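Sec-alkylsulfatase (Pseudomonas sp., PDB 4AXH) is a zinc-dependent homodimer that hydrolyses (R)-secondary-alkyl sulfates with strict inversion of configuration, giving (S)-secondary alcohols and sulfate. Local coordinates at residues L150-T155 / T255-T260; G187-I192 / T260-N265. All coordinates share one frame; numbering follows the deposited sequence.

Interaction 1. Residues L150-T155 / T255-T260; sequences LTTAET and TNATNT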
loop_
_atom_site.group_PDB
_atom_site.type_symbol
_atom_site.label_atom_id
_atom_site.label_comp_id
_atom_site.label_asym_id
_atom_site.label_seq_id
_atom_site.Cartn_x
_atom_site.Cartn_y
_atom_site.Cartn_z
ATOM N N LEU A 150 -6.684 26.689 9.504
ATOM C CA LEU A 150 -7.698 25.794 10.061
ATOM C C LEU A 150 -8.503 25.048 8.943
ATOM O O LEU A 150 -8.135 25.131 7.764
ATOM C CB LEU A 150 -8.600 26.512 11.090
ATOM C CG LEU A 150 -7.944 27.329 12.232
ATOM C CD1 LEU A 150 -8.997 27.927 13.145
ATOM C CD2 LEU A 150 -6.987 26.488 13.058
ATOM N N THR A 151 -9.575 24.309 9.320
ATOM C CA THR A 151 -10.386 23.473 8.427
ATOM C C THR A 151 -11.460 24.249 7.668
ATOM O O THR A 151 -11.795 23.883 6.536
ATOM C CB THR A 151 -11.082 22.352 9.258
ATOM O OG1 THR A 151 -10.184 21.842 10.228
ATOM C CG2 THR A 151 -11.578 21.226 8.428
ATOM N N THR A 152 -12.087 25.231 8.331
ATOM C CA THR A 152 -13.214 25.951 7.773
ATOM C C THR A 152 -13.063 27.457 7.840
ATOM O O THR A 152 -12.333 27.978 8.686
ATOM C CB THR A 152 -14.496 25.484 8.442
ATOM O OG1 THR A 152 -14.582 26.043 9.757
ATOM C CG2 THR A 152 -14.605 23.957 8.516
ATOM N N ALA A 153 -13.779 28.170 6.964
ATOM C CA ALA A 153 -13.744 29.634 6.908
ATOM C C ALA A 153 -14.261 30.251 8.221
ATOM O O ALA A 153 -13.705 31.256 8.703
ATOM C CB ALA A 153 -14.566 30.103 5.714
ATOM N N GLU A 154 -15.292 29.614 8.823
ATOM C CA GLU A 154 -15.911 30.062 10.085
ATOM C C GLU A 154 -14.968 29.914 11.261
ATOM O O GLU A 154 -14.912 30.810 12.102
ATOM C CB GLU A 154 -17.266 29.350 10.355
ATOM C CG GLU A 154 -18.303 29.501 9.248
ATOM C CD GLU A 154 -18.176 28.466 8.153
ATOM O OE1 GLU A 154 -17.149 27.754 8.124
ATOM O OE2 GLU A 154 -19.092 28.376 7.306
ATOM N N THR A 155 -14.192 28.808 11.304
ATOM C CA THR A 155 -13.214 28.587 12.366
ATOM C C THR A 155 -11.991 29.489 12.209
ATOM O O THR A 155 -11.565 30.120 13.190
ATOM C CB THR A 155 -13.006 27.092 12.700
ATOM O OG1 THR A 155 -12.540 26.390 11.556
ATOM C CG2 THR A 155 -14.271 26.424 13.238
ATOM N N THR A 255 -18.589 20.800 11.870
ATOM C CA THR A 255 -19.895 20.524 11.300
ATOM C C THR A 255 -20.510 21.724 10.563
ATOM O O THR A 255 -20.275 22.865 10.947
ATOM C CB THR A 255 -20.800 19.885 12.380
ATOM O OG1 THR A 255 -22.029 19.526 11.787
ATOM C CG2 THR A 255 -21.063 20.801 13.577
ATOM N N ASN A 256 -21.297 21.457 9.503
ATOM C CA ASN A 256 -22.051 22.445 8.721
ATOM C C ASN A 256 -21.203 23.662 8.271
ATOM O O ASN A 256 -21.682 24.808 8.268
ATOM C CB ASN A 256 -23.298 22.896 9.526
ATOM C CG ASN A 256 -24.179 21.770 10.004
ATOM O OD1 ASN A 256 -24.806 21.077 9.204
ATOM N ND2 ASN A 256 -24.248 21.569 11.328
ATOM N N ALA A 257 -19.958 23.414 7.857
ATOM C CA ALA A 257 -19.085 24.525 7.509
ATOM C C ALA A 257 -18.556 24.576 6.075
ATOM O O ALA A 257 -18.855 23.696 5.254
ATOM C CB ALA A 257 -17.965 24.609 8.511
ATOM N N THR A 258 -17.787 25.629 5.763
ATOM C CA THR A 258 -17.283 25.817 4.411
ATOM C C THR A 258 -15.769 25.549 4.304
ATOM O O THR A 258 -14.991 26.137 5.063
ATOM C CB THR A 258 -17.691 27.213 3.920
ATOM O OG1 THR A 258 -17.040 28.173 4.747
ATOM C CG2 THR A 258 -19.192 27.461 4.028
ATOM N N ASN A 259 -15.364 24.667 3.356
ATOM C CA ASN A 259 -13.965 24.347 3.082
ATOM C C ASN A 259 -13.510 25.075 1.806
ATOM O O ASN A 259 -14.175 25.042 0.756
ATOM C CB ASN A 259 -13.739 22.839 2.969
ATOM C CG ASN A 259 -14.314 22.034 4.109
ATOM O OD1 ASN A 259 -15.151 21.136 3.919
ATOM N ND2 ASN A 259 -13.913 22.369 5.329
ATOM N N THR A 260 -12.375 25.770 1.926
ATOM C CA THR A 260 -11.821 26.617 0.876
ATOM C C THR A 260 -10.451 26.153 0.419
ATOM O O THR A 260 -9.782 25.387 1.113
ATOM C CB THR A 260 -11.786 28.111 1.332
ATOM O OG1 THR A 260 -10.661 28.333 2.183
ATOM C CG2 THR A 260 -13.092 28.586 1.986
#
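The N259 carboxamide and the E154 carboxylate are the flat groups of this contact, and both engage backbone across it. ND2 of N259 donates to the carbonyl O of T151 (2.9 Å), which lies close to the plane of the amide; seen from the acceptor, the donor stands 41° above the carbonyl plane rather than on a lone pair. The side chains of T151 and N259 run side by side in the same direction. On the E154 carboxylate, OE1 uses its syn lone pair to accept from T258 N at 3.2 Å in a practically straight bond (177°), while the T258 hydroxyl lies near both oxygens and binds weakly at most. The bend at chi2 of E154 (86°) turns the carboxylate toward the T258 backbone and sets OE1 3.3 Å from A257 CB, with the T258 methyl CG2 beside OE2. Between these flanks, A153 N donates to T258 O at 3.0 Å, nearly along the C=O axis, so a carbonyl of the 255-260 loop satisfies the first amide of helix 153-164. In this metallo-beta-lactamase domain the helix follows strand 144-147, and the loop leads toward strand 266-268, the far edge of the same sheet. T152 is the helix N-cap; its OG1 donates to T155 OG1 (2.7 Å), which is also bonded to D131. The methyl of T152, CG2, anti to the carbonyl carbon, rests against A257 CB at 3.4 Å. T258 O also receives a CA-H...O contact from T152. T151 lies at the edge of the zinc site: its OG1 is hydrogen-bonded to D131, and its side chain touches D183, a ligand of the second zinc ion.

Interaction 2. Residues G187-I192 / T260-N265; sequences GARGII and TLVAPN
OG1 of T260 has two backbone partners: it accepts from R189 N at 3.0 Å with an N-H...O angle of 162°, and it is also hydrogen-bonded to the carbonyl O of G186, just before the segment. With chi1 at 80°, OG1 sits between the backbone N and the carbonyl carbon of T260 and reaches the start of the short, weakly bonded helix 188-191, while CG2 faces R189 CB at 3.5 Å. The arginine then runs on past the threonine. Its chain bends at chi3 (-82°), which brings one face of the guanidinium against T260, whose CB lies 3.5 Å above the plane, offset toward the rim. From there NH2 meets the carbonyl O of L261 at 2.9 Å, but the bond is weak because its N-H points off the oxygen. Next to the polar bonds, V262 points its two branches at different residues. CG1 packs on A188 CB (3.6 Å) and lies near R189 CG, whereas CG2 meets CD1 of I192 at 3.4 Å. V197 of helix 194-199 also touches both V262 and I192, and the backbone of the loop is held nearby by Y177 and E194, which bond V262 O and A263 N. Segment 187-192 begins three residues after the HxHxDH zinc-binding sequence of the metallo-beta-lactamase superfamily, here H179 to H184, and the contact joins the short helix after that motif to the loop entering edge strand 266-268 of the sheet.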
loop_
_atom_site.group_PDB
_atom_site.type_symbol
_atom_site.label_atom_id
_atom_site.label_comp_id
_atom_site.label_asym_id
_atom_site.label_seq_id
_atom_site.Cartn_x
_atom_site.Cartn_y
_atom_site.Cartn_z
ATOM N N GLY A 187 -9.626 26.936 5.669
ATOM C CA GLY A 187 -10.196 28.216 6.070
ATOM C C GLY A 187 -9.528 29.448 5.518
ATOM O O GLY A 187 -9.883 30.561 5.922
ATOM N N ALA A 188 -8.598 29.272 4.559
ATOM C CA ALA A 188 -7.898 30.375 3.902
ATOM C C ALA A 188 -8.834 31.506 3.376
ATOM O O ALA A 188 -8.671 32.644 3.836
ATOM C CB ALA A 188 -7.007 29.841 2.800
ATOM N N ARG A 189 -9.866 31.192 2.539
ATOM C CA ARG A 189 -10.824 32.189 1.993
ATOM C C ARG A 189 -11.692 32.924 3.008
ATOM O O ARG A 189 -12.332 33.915 2.664
ATOM C CB ARG A 189 -11.682 31.626 0.840
ATOM C CG ARG A 189 -11.577 32.436 -0.465
ATOM C CD ARG A 189 -12.415 31.844 -1.579
ATOM N NE ARG A 189 -11.767 30.725 -2.273
ATOM C CZ ARG A 189 -12.202 29.453 -2.305
ATOM N NH1 ARG A 189 -13.325 29.103 -1.672
ATOM N NH2 ARG A 189 -11.535 28.534 -2.996
ATOM N N GLY A 190 -11.685 32.469 4.258
ATOM C CA GLY A 190 -12.462 33.105 5.319
ATOM C C GLY A 190 -11.714 34.260 5.937
ATOM O O GLY A 190 -12.323 35.134 6.571
ATOM N N ILE A 191 -10.392 34.294 5.740
ATOM C CA ILE A 191 -9.541 35.360 6.299
ATOM C C ILE A 191 -8.684 36.127 5.255
ATOM O O ILE A 191 -8.260 37.258 5.530
ATOM C CB ILE A 191 -8.725 34.872 7.524
ATOM C CG1 ILE A 191 -7.852 33.636 7.142
ATOM C CG2 ILE A 191 -9.686 34.586 8.699
ATOM C CD1 ILE A 191 -6.887 33.192 8.094
ATOM N N ILE A 192 -8.425 35.519 4.081
ATOM C CA ILE A 192 -7.672 36.177 2.998
ATOM C C ILE A 192 -8.407 36.118 1.634
ATOM O O ILE A 192 -9.298 35.289 1.440
ATOM C CB ILE A 192 -6.154 35.743 2.872
ATOM C CG1 ILE A 192 -6.024 34.275 2.466
ATOM C CG2 ILE A 192 -5.352 36.041 4.131
ATOM C CD1 ILE A 192 -5.579 34.067 1.199
ATOM N N THR A 260 -12.375 25.770 1.926
ATOM C CA THR A 260 -11.821 26.617 0.876
ATOM C C THR A 260 -10.451 26.153 0.419
ATOM O O THR A 260 -9.782 25.387 1.113
ATOM C CB THR A 260 -11.786 28.111 1.332
ATOM O OG1 THR A 260 -10.661 28.333 2.183
ATOM C CG2 THR A 260 -13.092 28.586 1.986
ATOM N N LEU A 261 -10.032 26.640 -0.753
ATOM C CA LEU A 261 -8.732 26.344 -1.328
ATOM C C LEU A 261 -8.206 27.586 -2.010
ATOM O O LEU A 261 -8.695 27.936 -3.072
ATOM C CB LEU A 261 -8.843 25.200 -2.335
ATOM C CG LEU A 261 -7.682 24.234 -2.390
ATOM C CD1 LEU A 261 -8.121 22.895 -2.994
ATOM C CD2 LEU A 261 -6.524 24.813 -3.136
ATOM N N VAL A 262 -7.260 28.291 -1.393
ATOM C CA VAL A 262 -6.641 29.425 -2.059
ATOM C C VAL A 262 -5.225 29.063 -2.494
ATOM O O VAL A 262 -4.372 28.750 -1.663
ATOM C CB VAL A 262 -6.880 30.879 -1.546
ATOM C CG1 VAL A 262 -8.004 30.980 -0.520
ATOM C CG2 VAL A 262 -5.602 31.573 -1.102
ATOM N N ALA A 263 -5.016 28.999 -3.815
ATOM C CA ALA A 263 -3.749 28.633 -4.430
ATOM C C ALA A 263 -2.541 29.349 -3.834
ATOM O O ALA A 263 -2.599 30.562 -3.610
ATOM C CB ALA A 263 -3.811 28.874 -5.918
ATOM N N PRO A 264 -1.440 28.613 -3.547
ATOM C CA PRO A 264 -0.230 29.266 -3.025
ATOM C C PRO A 264 0.487 30.165 -4.047
ATOM O O PRO A 264 0.318 30.049 -5.259
ATOM C CB PRO A 264 0.657 28.093 -2.612
ATOM C CG PRO A 264 -0.218 26.880 -2.694
ATOM C CD PRO A 264 -1.217 27.165 -3.725
ATOM N N ASN A 265 1.280 31.077 -3.511
ATOM C CA ASN A 265 2.080 32.091 -4.179
ATOM C C ASN A 265 3.463 31.480 -4.453
ATOM O O ASN A 265 3.854 31.322 -5.604
ATOM C CB ASN A 265 2.252 33.229 -3.178
ATOM C CG ASN A 265 2.165 34.592 -3.724
ATOM O OD1 ASN A 265 1.152 35.257 -3.557
ATOM N ND2 ASN A 265 3.270 35.085 -4.276
#

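The two contacts lie side by side in the metallo-beta-lactamase domain, their centres 11 Å apart, and share T260. Along the chain the segments alternate: 150-155, then 187-192, then the continuous run 255-265, which serves interaction 1 with its first half and interaction 2 with its second. The two earlier segments also touch each other, through a probable hydrogen bond from G187 N to L150 O (3.1 Å) and packing of A153 on G190. One extended loop before strand 266-268 therefore spans the starts of helices 153-164 and 188-191, joining two helix starts, of which that of interaction 1 lies nearer the zinc site.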